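Local structure of trans-2-enoyl-CoA reductase [NADH] (Treponema denticola ATCC 35405, 4GGO) at residues T69-Y74 / L101-A106; L143-L148 / R317-R322; K176-F181 / T369-Y374. The protein catalyses the NADH-dependent reduction of the carbon-carbon double bond of trans-2-enoyl-CoA substrates such as crotonyl-CoA, a step of bacterial fatty acid synthesis. All coordinates share one frame; numbering follows the deposited sequence.

Contact 1: T69-Y74 / L101-A106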
ATOM      1  N   THR A  69      10.962   6.249   1.049  1.00 22.12           N
ATOM      2  CA  THR A  69      11.907   5.811   2.072  1.00 22.46           C
ATOM      3  C   THR A  69      13.242   5.399   1.452  1.00 24.18           C
ATOM      4  O   THR A  69      14.308   5.754   1.954  1.00 24.46           O
ATOM      5  CB  THR A  69      11.348   4.641   2.910  1.00 23.46           C
ATOM      6  OG1 THR A  69      10.122   5.040   3.536  1.00 18.66           O
ATOM      7  CG2 THR A  69      12.346   4.227   3.986  1.00 23.68           C
ATOM      8  N   ALA A  70      13.177   4.654   0.353  1.00 18.37           N
ATOM      9  CA  ALA A  70      14.383   4.206  -0.335  1.00 23.02           C
ATOM     10  C   ALA A  70      15.161   5.383  -0.912  1.00 23.27           C
ATOM     11  O   ALA A  70      16.379   5.464  -0.763  1.00 22.06           O
ATOM     12  CB  ALA A  70      14.034   3.212  -1.434  1.00 16.12           C
ATOM     13  N   ALA A  71      14.449   6.296  -1.561  1.00 22.49           N
ATOM     14  CA  ALA A  71      15.085   7.417  -2.245  1.00 28.76           C
ATOM     15  C   ALA A  71      15.563   8.509  -1.291  1.00 30.04           C
ATOM     16  O   ALA A  71      16.725   8.902  -1.324  1.00 24.79           O
ATOM     17  CB  ALA A  71      14.147   8.001  -3.297  1.00 27.40           C
ATOM     18  N   PHE A  72      14.667   8.996  -0.439  1.00 21.79           N
ATOM     19  CA  PHE A  72      14.980  10.160   0.385  1.00 21.34           C
ATOM     20  C   PHE A  72      15.505   9.812   1.774  1.00 27.68           C
ATOM     21  O   PHE A  72      15.920  10.694   2.526  1.00 28.17           O
ATOM     22  CB  PHE A  72      13.771  11.091   0.474  1.00 24.34           C
ATOM     23  CG  PHE A  72      13.329  11.625  -0.856  1.00 30.86           C
ATOM     24  CD1 PHE A  72      14.004  12.677  -1.453  1.00 28.53           C
ATOM     25  CD2 PHE A  72      12.249  11.065  -1.519  1.00 26.47           C
ATOM     26  CE1 PHE A  72      13.603  13.166  -2.682  1.00 28.47           C
ATOM     27  CE2 PHE A  72      11.844  11.553  -2.747  1.00 23.38           C
ATOM     28  CZ  PHE A  72      12.522  12.604  -3.329  1.00 27.90           C
ATOM     29  N   GLY A  73      15.494   8.527   2.107  1.00 27.88           N
ATOM     30  CA  GLY A  73      16.046   8.072   3.368  1.00 23.51           C
ATOM     31  C   GLY A  73      17.409   7.437   3.183  1.00 28.75           C
ATOM     32  O   GLY A  73      18.293   7.578   4.029  1.00 26.64           O
ATOM     33  N   TYR A  74      17.587   6.741   2.065  1.00 23.76           N
ATOM     34  CA  TYR A  74      18.816   5.992   1.826  1.00 26.63           C
ATOM     35  C   TYR A  74      19.590   6.463   0.596  1.00 27.24           C
ATOM     36  O   TYR A  74      20.733   6.060   0.386  1.00 24.57           O
ATOM     37  CB  TYR A  74      18.515   4.493   1.739  1.00 19.96           C
ATOM     38  CG  TYR A  74      18.069   3.893   3.055  1.00 26.36           C
ATOM     39  CD1 TYR A  74      18.996   3.403   3.967  1.00 24.57           C
ATOM     40  CD2 TYR A  74      16.722   3.825   3.389  1.00 23.91           C
ATOM     41  CE1 TYR A  74      18.597   2.858   5.172  1.00 24.85           C
ATOM     42  CE2 TYR A  74      16.311   3.283   4.594  1.00 25.02           C
ATOM     43  CZ  TYR A  74      17.253   2.801   5.481  1.00 23.41           C
ATOM     44  OH  TYR A  74      16.852   2.259   6.680  1.00 20.76           O
ATOM     45  N   LEU A 101       4.441  12.761 -10.257  1.00 28.20           N
ATOM     46  CA  LEU A 101       5.020  14.017 -10.721  1.00 33.42           C
ATOM     47  C   LEU A 101       5.755  14.713  -9.584  1.00 31.23           C
ATOM     48  O   LEU A 101       6.859  15.224  -9.767  1.00 29.17           O
ATOM     49  CB  LEU A 101       3.937  14.941 -11.282  1.00 32.59           C
ATOM     50  CG  LEU A 101       3.192  14.476 -12.533  1.00 37.40           C
ATOM     51  CD1 LEU A 101       2.226  15.553 -13.000  1.00 39.17           C
ATOM     52  CD2 LEU A 101       4.163  14.102 -13.643  1.00 30.61           C
ATOM     53  N   ALA A 102       5.133  14.722  -8.409  1.00 26.08           N
ATOM     54  CA  ALA A 102       5.728  15.333  -7.228  1.00 29.32           C
ATOM     55  C   ALA A 102       7.005  14.607  -6.821  1.00 30.00           C
ATOM     56  O   ALA A 102       8.010  15.239  -6.498  1.00 29.94           O
ATOM     57  CB  ALA A 102       4.733  15.345  -6.080  1.00 29.80           C
ATOM     58  N   PHE A 103       6.963  13.278  -6.849  1.00 30.63           N
ATOM     59  CA  PHE A 103       8.120  12.472  -6.477  1.00 29.10           C
ATOM     60  C   PHE A 103       9.308  12.730  -7.396  1.00 32.08           C
ATOM     61  O   PHE A 103      10.401  13.055  -6.931  1.00 28.49           O
ATOM     62  CB  PHE A 103       7.777  10.979  -6.484  1.00 22.64           C
ATOM     63  CG  PHE A 103       8.920  10.096  -6.063  1.00 26.81           C
ATOM     64  CD1 PHE A 103       9.829   9.618  -6.997  1.00 25.23           C
ATOM     65  CD2 PHE A 103       9.091   9.752  -4.733  1.00 25.00           C
ATOM     66  CE1 PHE A 103      10.884   8.816  -6.610  1.00 28.40           C
ATOM     67  CE2 PHE A 103      10.143   8.947  -4.340  1.00 27.70           C
ATOM     68  CZ  PHE A 103      11.042   8.480  -5.278  1.00 25.12           C
ATOM     69  N   ASP A 104       9.090  12.568  -8.697  1.00 28.48           N
ATOM     70  CA  ASP A 104      10.156  12.727  -9.683  1.00 34.25           C
ATOM     71  C   ASP A 104      10.755  14.129  -9.655  1.00 33.52           C
ATOM     72  O   ASP A 104      11.960  14.302  -9.832  1.00 33.79           O
ATOM     73  CB  ASP A 104       9.648  12.391 -11.088  1.00 30.11           C
ATOM     74  CG  ASP A 104       9.408  10.906 -11.279  1.00 35.59           C
ATOM     75  OD1 ASP A 104      10.053  10.101 -10.574  1.00 37.06           O
ATOM     76  OD2 ASP A 104       8.578  10.541 -12.138  1.00 37.56           O
ATOM     77  N   GLU A 105       9.906  15.125  -9.426  1.00 33.36           N
ATOM     78  CA  GLU A 105      10.359  16.505  -9.318  1.00 33.03           C
ATOM     79  C   GLU A 105      11.249  16.684  -8.092  1.00 38.07           C
ATOM     80  O   GLU A 105      12.277  17.360  -8.151  1.00 33.15           O
ATOM     81  CB  GLU A 105       9.160  17.453  -9.256  1.00 41.62           C
ATOM     82  CG  GLU A 105       9.524  18.926  -9.200  1.00 47.98           C
ATOM     83  CD  GLU A 105       8.374  19.820  -9.625  1.00 52.14           C
ATOM     84  OE1 GLU A 105       7.631  19.433 -10.551  1.00 60.01           O
ATOM     85  OE2 GLU A 105       8.211  20.908  -9.033  1.00 59.30           O
ATOM     86  N   ALA A 106      10.852  16.066  -6.983  1.00 32.42           N
ATOM     87  CA  ALA A 106      11.631  16.128  -5.753  1.00 31.84           C
ATOM     88  C   ALA A 106      12.938  15.356  -5.896  1.00 29.95           C
ATOM     89  O   ALA A 106      13.987  15.807  -5.437  1.00 32.25           O
ATOM     90  CB  ALA A 106      10.821  15.592  -4.583  1.00 31.21           C
TER

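Contact 2: L143-L148 / R317-R322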
ATOM      1  N   LEU A 143      16.620  -4.456  -4.144  1.00 28.57           N
ATOM      2  CA  LEU A 143      15.364  -4.431  -3.406  1.00 32.42           C
ATOM      3  C   LEU A 143      14.183  -4.265  -4.357  1.00 26.46           C
ATOM      4  O   LEU A 143      14.124  -3.306  -5.124  1.00 29.03           O
ATOM      5  CB  LEU A 143      15.356  -3.311  -2.363  1.00 26.71           C
ATOM      6  CG  LEU A 143      14.019  -3.103  -1.646  1.00 28.18           C
ATOM      7  CD1 LEU A 143      13.631  -4.335  -0.836  1.00 28.72           C
ATOM      8  CD2 LEU A 143      14.065  -1.870  -0.760  1.00 25.87           C
ATOM      9  N   ILE A 144      13.248  -5.206  -4.305  1.00 25.97           N
ATOM     10  CA  ILE A 144      12.071  -5.154  -5.164  1.00 25.86           C
ATOM     11  C   ILE A 144      10.791  -5.165  -4.340  1.00 22.12           C
ATOM     12  O   ILE A 144      10.447  -6.170  -3.720  1.00 25.89           O
ATOM     13  CB  ILE A 144      12.041  -6.324  -6.161  1.00 29.49           C
ATOM     14  CG1 ILE A 144      13.315  -6.332  -7.006  1.00 32.10           C
ATOM     15  CG2 ILE A 144      10.809  -6.236  -7.050  1.00 23.01           C
ATOM     16  CD1 ILE A 144      13.360  -7.445  -8.017  1.00 22.71           C
ATOM     17  N   VAL A 145      10.085  -4.042  -4.339  1.00 23.48           N
ATOM     18  CA  VAL A 145       8.868  -3.911  -3.552  1.00 24.30           C
ATOM     19  C   VAL A 145       7.631  -4.144  -4.409  1.00 24.74           C
ATOM     20  O   VAL A 145       7.348  -3.377  -5.329  1.00 24.89           O
ATOM     21  CB  VAL A 145       8.780  -2.527  -2.886  1.00 23.99           C
ATOM     22  CG1 VAL A 145       7.505  -2.412  -2.064  1.00 21.78           C
ATOM     23  CG2 VAL A 145      10.009  -2.281  -2.016  1.00 20.55           C
ATOM     24  N   TYR A 146       6.896  -5.209  -4.103  1.00 25.02           N
ATOM     25  CA  TYR A 146       5.666  -5.515  -4.824  1.00 26.31           C
ATOM     26  C   TYR A 146       4.455  -5.032  -4.036  1.00 28.92           C
ATOM     27  O   TYR A 146       4.037  -5.673  -3.072  1.00 23.20           O
ATOM     28  CB  TYR A 146       5.554  -7.016  -5.097  1.00 26.55           C
ATOM     29  CG  TYR A 146       4.441  -7.376  -6.057  1.00 28.52           C
ATOM     30  CD1 TYR A 146       3.152  -7.619  -5.601  1.00 29.89           C
ATOM     31  CD2 TYR A 146       4.681  -7.468  -7.421  1.00 28.13           C
ATOM     32  CE1 TYR A 146       2.133  -7.945  -6.477  1.00 35.25           C
ATOM     33  CE2 TYR A 146       3.669  -7.792  -8.305  1.00 30.82           C
ATOM     34  CZ  TYR A 146       2.398  -8.030  -7.828  1.00 35.65           C
ATOM     35  OH  TYR A 146       1.389  -8.354  -8.704  1.00 41.74           O
ATOM     36  N   SER A 147       3.890  -3.904  -4.455  1.00 23.43           N
ATOM     37  CA  SER A 147       2.753  -3.316  -3.755  1.00 28.30           C
ATOM     38  C   SER A 147       1.608  -2.985  -4.706  1.00 33.36           C
ATOM     39  O   SER A 147       0.960  -1.947  -4.574  1.00 29.41           O
ATOM     40  CB  SER A 147       3.186  -2.055  -3.003  1.00 25.68           C
ATOM     41  OG  SER A 147       2.089  -1.459  -2.330  1.00 27.90           O
ATOM     42  N   LEU A 148       1.363  -3.871  -5.667  1.00 38.48           N
ATOM     43  CA  LEU A 148       0.285  -3.663  -6.627  1.00 38.85           C
ATOM     44  C   LEU A 148      -1.082  -3.840  -5.977  1.00 36.90           C
ATOM     45  O   LEU A 148      -1.327  -4.823  -5.275  1.00 43.19           O
ATOM     46  CB  LEU A 148       0.434  -4.604  -7.826  1.00 32.51           C
ATOM     47  CG  LEU A 148       1.600  -4.299  -8.769  1.00 36.27           C
ATOM     48  CD1 LEU A 148       1.637  -5.293  -9.916  1.00 39.46           C
ATOM     49  CD2 LEU A 148       1.502  -2.875  -9.298  1.00 37.40           C
ATOM     50  N   ARG A 317       9.857   2.344   9.344  1.00 19.81           N
ATOM     51  CA  ARG A 317      10.140   1.357  10.383  1.00 21.05           C
ATOM     52  C   ARG A 317      10.519   0.018   9.759  1.00 21.27           C
ATOM     53  O   ARG A 317      11.404  -0.681  10.256  1.00 20.37           O
ATOM     54  CB  ARG A 317       8.949   1.187  11.333  1.00 23.59           C
ATOM     55  CG  ARG A 317       9.156   0.104  12.385  1.00 19.51           C
ATOM     56  CD  ARG A 317       8.306   0.332  13.631  1.00 17.39           C
ATOM     57  NE  ARG A 317       6.883   0.096  13.405  1.00 17.42           N
ATOM     58  CZ  ARG A 317       6.285  -1.082  13.564  1.00 17.61           C
ATOM     59  NH1 ARG A 317       6.989  -2.139  13.940  1.00 15.81           N
ATOM     60  NH2 ARG A 317       4.982  -1.204  13.344  1.00 17.39           N
ATOM     61  N   LEU A 318       9.847  -0.328   8.666  1.00 18.27           N
ATOM     62  CA  LEU A 318      10.149  -1.547   7.920  1.00 18.67           C
ATOM     63  C   LEU A 318      11.598  -1.574   7.436  1.00 19.22           C
ATOM     64  O   LEU A 318      12.301  -2.566   7.617  1.00 19.87           O
ATOM     65  CB  LEU A 318       9.204  -1.689   6.725  1.00 18.39           C
ATOM     66  CG  LEU A 318       9.508  -2.831   5.751  1.00 19.52           C
ATOM     67  CD1 LEU A 318       9.289  -4.188   6.410  1.00 19.07           C
ATOM     68  CD2 LEU A 318       8.666  -2.698   4.490  1.00 20.69           C
ATOM     69  N   TYR A 319      12.039  -0.482   6.818  1.00 15.67           N
ATOM     70  CA  TYR A 319      13.408  -0.380   6.321  1.00 18.14           C
ATOM     71  C   TYR A 319      14.421  -0.408   7.462  1.00 21.56           C
ATOM     72  O   TYR A 319      15.393  -1.164   7.432  1.00 23.09           O
ATOM     73  CB  TYR A 319      13.591   0.909   5.517  1.00 19.31           C
ATOM     74  CG  TYR A 319      13.209   0.820   4.052  1.00 20.87           C
ATOM     75  CD1 TYR A 319      11.880   0.714   3.660  1.00 18.57           C
ATOM     76  CD2 TYR A 319      14.180   0.874   3.059  1.00 21.97           C
ATOM     77  CE1 TYR A 319      11.532   0.646   2.316  1.00 22.53           C
ATOM     78  CE2 TYR A 319      13.843   0.806   1.718  1.00 21.21           C
ATOM     79  CZ  TYR A 319      12.517   0.693   1.352  1.00 24.97           C
ATOM     80  OH  TYR A 319      12.180   0.628   0.017  1.00 22.36           O
ATOM     81  N   ALA A 320      14.182   0.419   8.473  1.00 23.88           N
ATOM     82  CA  ALA A 320      15.142   0.612   9.552  1.00 22.43           C
ATOM     83  C   ALA A 320      15.190  -0.542  10.552  1.00 24.51           C
ATOM     84  O   ALA A 320      16.252  -0.855  11.092  1.00 24.92           O
ATOM     85  CB  ALA A 320      14.860   1.922  10.272  1.00 26.82           C
ATOM     86  N   GLU A 321      14.046  -1.174  10.797  1.00 18.61           N
ATOM     87  CA  GLU A 321      13.945  -2.162  11.868  1.00 22.71           C
ATOM     88  C   GLU A 321      13.682  -3.592  11.394  1.00 20.81           C
ATOM     89  O   GLU A 321      13.498  -4.491  12.213  1.00 22.87           O
ATOM     90  CB  GLU A 321      12.875  -1.742  12.879  1.00 24.35           C
ATOM     91  CG  GLU A 321      13.252  -0.540  13.731  1.00 27.00           C
ATOM     92  CD  GLU A 321      14.171  -0.906  14.882  1.00 40.93           C
ATOM     93  OE1 GLU A 321      13.667  -1.093  16.010  1.00 40.24           O
ATOM     94  OE2 GLU A 321      15.396  -1.008  14.660  1.00 36.60           O
ATOM     95  N   ARG A 322      13.656  -3.802  10.080  1.00 21.39           N
ATOM     96  CA  ARG A 322      13.490  -5.147   9.532  1.00 22.19           C
ATOM     97  C   ARG A 322      14.509  -5.442   8.434  1.00 23.26           C
ATOM     98  O   ARG A 322      15.309  -6.369   8.548  1.00 24.29           O
ATOM     99  CB  ARG A 322      12.074  -5.353   8.984  1.00 21.48           C
ATOM    100  CG  ARG A 322      10.959  -5.243  10.011  1.00 13.87           C
ATOM    101  CD  ARG A 322      11.025  -6.360  11.042  1.00 23.80           C
ATOM    102  NE  ARG A 322       9.821  -6.405  11.867  1.00 24.85           N
ATOM    103  CZ  ARG A 322       9.602  -5.613  12.910  1.00 23.36           C
ATOM    104  NH1 ARG A 322      10.506  -4.709  13.259  1.00 20.39           N
ATOM    105  NH2 ARG A 322       8.476  -5.721  13.604  1.00 24.68           N
TER

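Contact 3: K176-F181 / T369-Y374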
ATOM      1  N   LYS A 176     -21.183  -4.846  11.937  1.00 30.39           N
ATOM      2  CA  LYS A 176     -21.409  -3.410  11.989  1.00 30.57           C
ATOM      3  C   LYS A 176     -20.432  -2.669  11.083  1.00 32.60           C
ATOM      4  O   LYS A 176     -19.444  -3.236  10.627  1.00 38.07           O
ATOM      5  CB  LYS A 176     -21.285  -2.899  13.427  1.00 35.67           C
ATOM      6  CG  LYS A 176     -22.383  -3.396  14.358  1.00 37.55           C
ATOM      7  CD  LYS A 176     -22.544  -2.504  15.587  1.00 45.24           C
ATOM      8  CE  LYS A 176     -21.511  -2.803  16.665  1.00 57.95           C
ATOM      9  NZ  LYS A 176     -21.784  -2.003  17.898  1.00 49.62           N
ATOM     10  N   THR A 177     -20.732  -1.406  10.808  1.00 28.86           N
ATOM     11  CA  THR A 177     -19.828  -0.534  10.068  1.00 26.60           C
ATOM     12  C   THR A 177     -20.211   0.901  10.384  1.00 28.46           C
ATOM     13  O   THR A 177     -21.224   1.146  11.036  1.00 31.34           O
ATOM     14  CB  THR A 177     -19.895  -0.762   8.544  1.00 33.97           C
ATOM     15  OG1 THR A 177     -18.857  -0.011   7.901  1.00 35.83           O
ATOM     16  CG2 THR A 177     -21.242  -0.319   7.993  1.00 32.05           C
ATOM     17  N   VAL A 178     -19.408   1.852   9.926  1.00 26.50           N
ATOM     18  CA  VAL A 178     -19.689   3.251  10.205  1.00 26.16           C
ATOM     19  C   VAL A 178     -19.324   4.134   9.017  1.00 32.65           C
ATOM     20  O   VAL A 178     -18.316   3.910   8.345  1.00 33.43           O
ATOM     21  CB  VAL A 178     -18.969   3.730  11.498  1.00 27.56           C
ATOM     22  CG1 VAL A 178     -17.456   3.732  11.313  1.00 31.74           C
ATOM     23  CG2 VAL A 178     -19.468   5.104  11.920  1.00 28.14           C
ATOM     24  N   ASP A 179     -20.176   5.113   8.736  1.00 30.52           N
ATOM     25  CA  ASP A 179     -19.876   6.115   7.726  1.00 32.42           C
ATOM     26  C   ASP A 179     -19.196   7.272   8.441  1.00 32.60           C
ATOM     27  O   ASP A 179     -19.842   8.012   9.180  1.00 31.06           O
ATOM     28  CB  ASP A 179     -21.159   6.578   7.030  1.00 32.54           C
ATOM     29  CG  ASP A 179     -20.893   7.480   5.835  1.00 35.29           C
ATOM     30  OD1 ASP A 179     -20.123   8.456   5.967  1.00 36.51           O
ATOM     31  OD2 ASP A 179     -21.460   7.214   4.754  1.00 42.28           O
ATOM     32  N   PRO A 180     -17.882   7.428   8.223  1.00 28.21           N
ATOM     33  CA  PRO A 180     -17.057   8.416   8.928  1.00 29.10           C
ATOM     34  C   PRO A 180     -17.471   9.859   8.649  1.00 33.25           C
ATOM     35  O   PRO A 180     -17.117  10.750   9.419  1.00 32.55           O
ATOM     36  CB  PRO A 180     -15.653   8.156   8.375  1.00 31.19           C
ATOM     37  CG  PRO A 180     -15.884   7.532   7.041  1.00 33.02           C
ATOM     38  CD  PRO A 180     -17.106   6.684   7.216  1.00 32.41           C
ATOM     39  N   PHE A 181     -18.211  10.084   7.566  1.00 34.62           N
ATOM     40  CA  PHE A 181     -18.624  11.435   7.198  1.00 34.46           C
ATOM     41  C   PHE A 181     -19.990  11.818   7.764  1.00 35.29           C
ATOM     42  O   PHE A 181     -20.275  12.998   7.967  1.00 37.68           O
ATOM     43  CB  PHE A 181     -18.601  11.613   5.678  1.00 35.74           C
ATOM     44  CG  PHE A 181     -17.216  11.705   5.102  1.00 33.88           C
ATOM     45  CD1 PHE A 181     -16.521  12.903   5.132  1.00 35.14           C
ATOM     46  CD2 PHE A 181     -16.608  10.596   4.536  1.00 34.15           C
ATOM     47  CE1 PHE A 181     -15.244  12.994   4.609  1.00 34.00           C
ATOM     48  CE2 PHE A 181     -15.331  10.682   4.010  1.00 34.02           C
ATOM     49  CZ  PHE A 181     -14.649  11.883   4.046  1.00 33.05           C
ATOM     50  N   THR A 369     -14.591   7.094  18.690  1.00 28.48           N
ATOM     51  CA  THR A 369     -13.628   6.636  17.693  1.00 24.61           C
ATOM     52  C   THR A 369     -13.006   7.798  16.933  1.00 24.70           C
ATOM     53  O   THR A 369     -13.471   8.935  17.023  1.00 28.20           O
ATOM     54  CB  THR A 369     -14.269   5.667  16.680  1.00 25.69           C
ATOM     55  OG1 THR A 369     -15.221   6.371  15.873  1.00 28.31           O
ATOM     56  CG2 THR A 369     -14.962   4.520  17.400  1.00 25.23           C
ATOM     57  N   ASP A 370     -11.953   7.507  16.178  1.00 23.74           N
ATOM     58  CA  ASP A 370     -11.265   8.532  15.406  1.00 22.89           C
ATOM     59  C   ASP A 370     -11.856   8.640  14.006  1.00 29.12           C
ATOM     60  O   ASP A 370     -11.187   8.344  13.012  1.00 22.57           O
ATOM     61  CB  ASP A 370      -9.765   8.233  15.330  1.00 20.21           C
ATOM     62  CG  ASP A 370      -8.966   9.397  14.776  1.00 30.39           C
ATOM     63  OD1 ASP A 370      -9.497  10.529  14.761  1.00 25.35           O
ATOM     64  OD2 ASP A 370      -7.805   9.181  14.363  1.00 25.51           O
ATOM     65  N   LEU A 371     -13.116   9.059  13.934  1.00 25.08           N
ATOM     66  CA  LEU A 371     -13.770   9.284  12.653  1.00 27.76           C
ATOM     67  C   LEU A 371     -13.097  10.441  11.925  1.00 27.06           C
ATOM     68  O   LEU A 371     -13.051  10.469  10.697  1.00 28.97           O
ATOM     69  CB  LEU A 371     -15.259   9.573  12.847  1.00 24.26           C
ATOM     70  CG  LEU A 371     -16.109   8.421  13.387  1.00 28.18           C
ATOM     71  CD1 LEU A 371     -17.580   8.808  13.418  1.00 25.45           C
ATOM     72  CD2 LEU A 371     -15.899   7.162  12.559  1.00 24.48           C
ATOM     73  N   ALA A 372     -12.573  11.389  12.694  1.00 27.38           N
ATOM     74  CA  ALA A 372     -11.846  12.523  12.135  1.00 28.55           C
ATOM     75  C   ALA A 372     -10.580  12.057  11.424  1.00 28.01           C
ATOM     76  O   ALA A 372     -10.286  12.493  10.311  1.00 26.95           O
ATOM     77  CB  ALA A 372     -11.503  13.525  13.228  1.00 35.20           C
ATOM     78  N   GLY A 373      -9.833  11.170  12.074  1.00 30.24           N
ATOM     79  CA  GLY A 373      -8.634  10.605  11.486  1.00 26.10           C
ATOM     80  C   GLY A 373      -8.946   9.786  10.247  1.00 25.85           C
ATOM     81  O   GLY A 373      -8.182   9.788   9.282  1.00 28.48           O
ATOM     82  N   TYR A 374     -10.075   9.087  10.275  1.00 23.37           N
ATOM     83  CA  TYR A 374     -10.502   8.274   9.141  1.00 28.38           C
ATOM     84  C   TYR A 374     -10.821   9.159   7.942  1.00 25.57           C
ATOM     85  O   TYR A 374     -10.401   8.870   6.821  1.00 24.92           O
ATOM     86  CB  TYR A 374     -11.725   7.432   9.513  1.00 24.69           C
ATOM     87  CG  TYR A 374     -12.008   6.286   8.563  1.00 26.29           C
ATOM     88  CD1 TYR A 374     -12.552   6.515   7.305  1.00 23.88           C
ATOM     89  CD2 TYR A 374     -11.746   4.972   8.932  1.00 25.81           C
ATOM     90  CE1 TYR A 374     -12.815   5.473   6.438  1.00 27.94           C
ATOM     91  CE2 TYR A 374     -12.008   3.921   8.071  1.00 27.36           C
ATOM     92  CZ  TYR A 374     -12.543   4.179   6.825  1.00 26.86           C
ATOM     93  OH  TYR A 374     -12.808   3.140   5.961  1.00 26.96           O
TER

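Contact 1: T69-Y74 / L101-A106
The rings of Phe72 and Phe103 meet in an offset edge-to-face pair: Phe72 turns its edge toward the face of Phe103, with the two planes at 76° and the ring centroids 5.4 Å apart. This is helix-to-helix packing within the Rossmann-type nucleotide-binding fold. Phe103 CE2 lies close to the plane of the Phe72 ring, at its edge, 3.5 Å from Phe72 CE2. The same ring has the backbone carbon of Ala106 in its plane at the edge, while the methyl of Ala106 approaches obliquely. Around Phe103, the methyl of Ala71 also comes in obliquely, and OD1 of its chain neighbour Asp104 lies at the edge, in plane.

Helix 61-74 follows strand 52-56 and helix 95-110 follows strand 77-82, so the pair belongs to successive beta-alpha units of the parallel sheet. The axes of the two short segments run at 29° to each other and stay 11.7 Å apart at closest approach, a wide spacing that the two phenylalanines bridge.

The two side chains come from opposite helices and pass one another. In Phe103, CG stands opposite the backbone N (chi1 -178°), and this carries the ring toward helix 61-74 although its CB is not aimed there. Helix 21-38 adds to the layer, Ile32 touching both Phe72 and Ala106, and Arg67 and Ile68 of helix 61-74 also pack on Phe103. The NAD-binding residue Cys58 is near, its side chain about 7 Å from that of Phe103.

No hydrogen bond links the segments, and all four touching residues are buried. Two alanine methyls complete the packing: Ala71 CB sits 3.7 Å from Phe103 CZ, and Ala106 CB is 3.7 Å from Phe72 CZ.

Contact 2: L143-L148 / R317-R322
Leu143 makes the main contact, with its CD2 methyl set against the phenol end of Tyr319, 3.2 Å from Tyr319 OH and 3.7 Å from Tyr319 CE2. Its CG is opposite the backbone N (chi1 173°), and from there the CD2 branch meets the tyrosine obliquely. Next along strand 141-146, Ile144 serves the other side of the parallel sheet, where it packs on helix 208-219. Val145 then points the same way as Leu143, and its CG2 comes within 4.2 Å of Tyr319 OH, a looser touch on the same oxygen. Past the strand end lies Leu148, an NAD-binding residue, so the contact sits on the strand that leads into the cofactor site of this Rossmann fold.

Helix 311-323 lies over this side of the sheet, and Tyr319 spans the gap: the alpha carbons of Leu143 and Tyr319 are 10.7 Å apart. Thr69 and Ala70 of helix 61-74 touch the tyrosine as well.

No hydrogen bond crosses between the two segments. The phenol oxygen meets two buried methyl groups here, which implies that van der Waals packing, rather than a polar link, joins strand to helix.

Contact 3: K176-F181 / T369-Y374
A beta-hairpin turn packs here against the first turn of helix 371-380, near the cofactor pocket: the Tyr374 side chain is about 4 Å from that of the NAD-binding Val281. Pro180, in the turn between strands 173-178 and 185-190, meets the Tyr374 ring obliquely, with Pro180 CG 3.5 Å from Tyr374 CD1 and Pro180 CB 3.7 Å from the same CD1. Tyr374 has CG opposite its backbone N (chi1 -164°), which swings the ring to the proline.

One turn back, Leu371 uses a single branch for two partners: its CD2 is 4.0 Å from Val178 CG1 and 4.0 Å from Pro180 CA. The backbones come close at this point, the alpha carbons of Pro180 and Leu371 being 5.0 Å apart. Arg375 adds a polar tie, its NH1 hydrogen-bonded to Pro180 O.

Each segment is braced from within. Asp179 OD1 accepts from Phe181 N at 3.0 Å, nearly in line with its own C-O bond, closing an Asx turn around the proline. Asp370 OD1 receives Gly373 N at 2.8 Å from above the carboxylate plane, and Asp370 OD2 forms a salt bridge with Lys303. The apolar contact thus joins two locally fixed pieces, an Asx turn in a beta-hairpin and a helix start with an aspartate N-cap.

How the contacts relate
Contacts 1 and 2 belong to the Rossmann core and have no element in common, but Tyr319 of contact 2 packs upon helix 61-74 of contact 1: it touches Tyr74, and its OH is 3.5 Å from Ala70 CB. Contact 3 stands apart, its nearest atoms about 17 Å from contact 2 and about 20 Å from contact 1, and it lies across the chain's centre from contact 2. It is also farther out, with partly exposed Pro180, whereas every touching residue of the other two is buried. No hydrogen bond crosses any of the three, but contact 2 sets a phenol oxygen against methyl groups, whereas the closest pairs of contacts 1 and 3 are carbon to carbon.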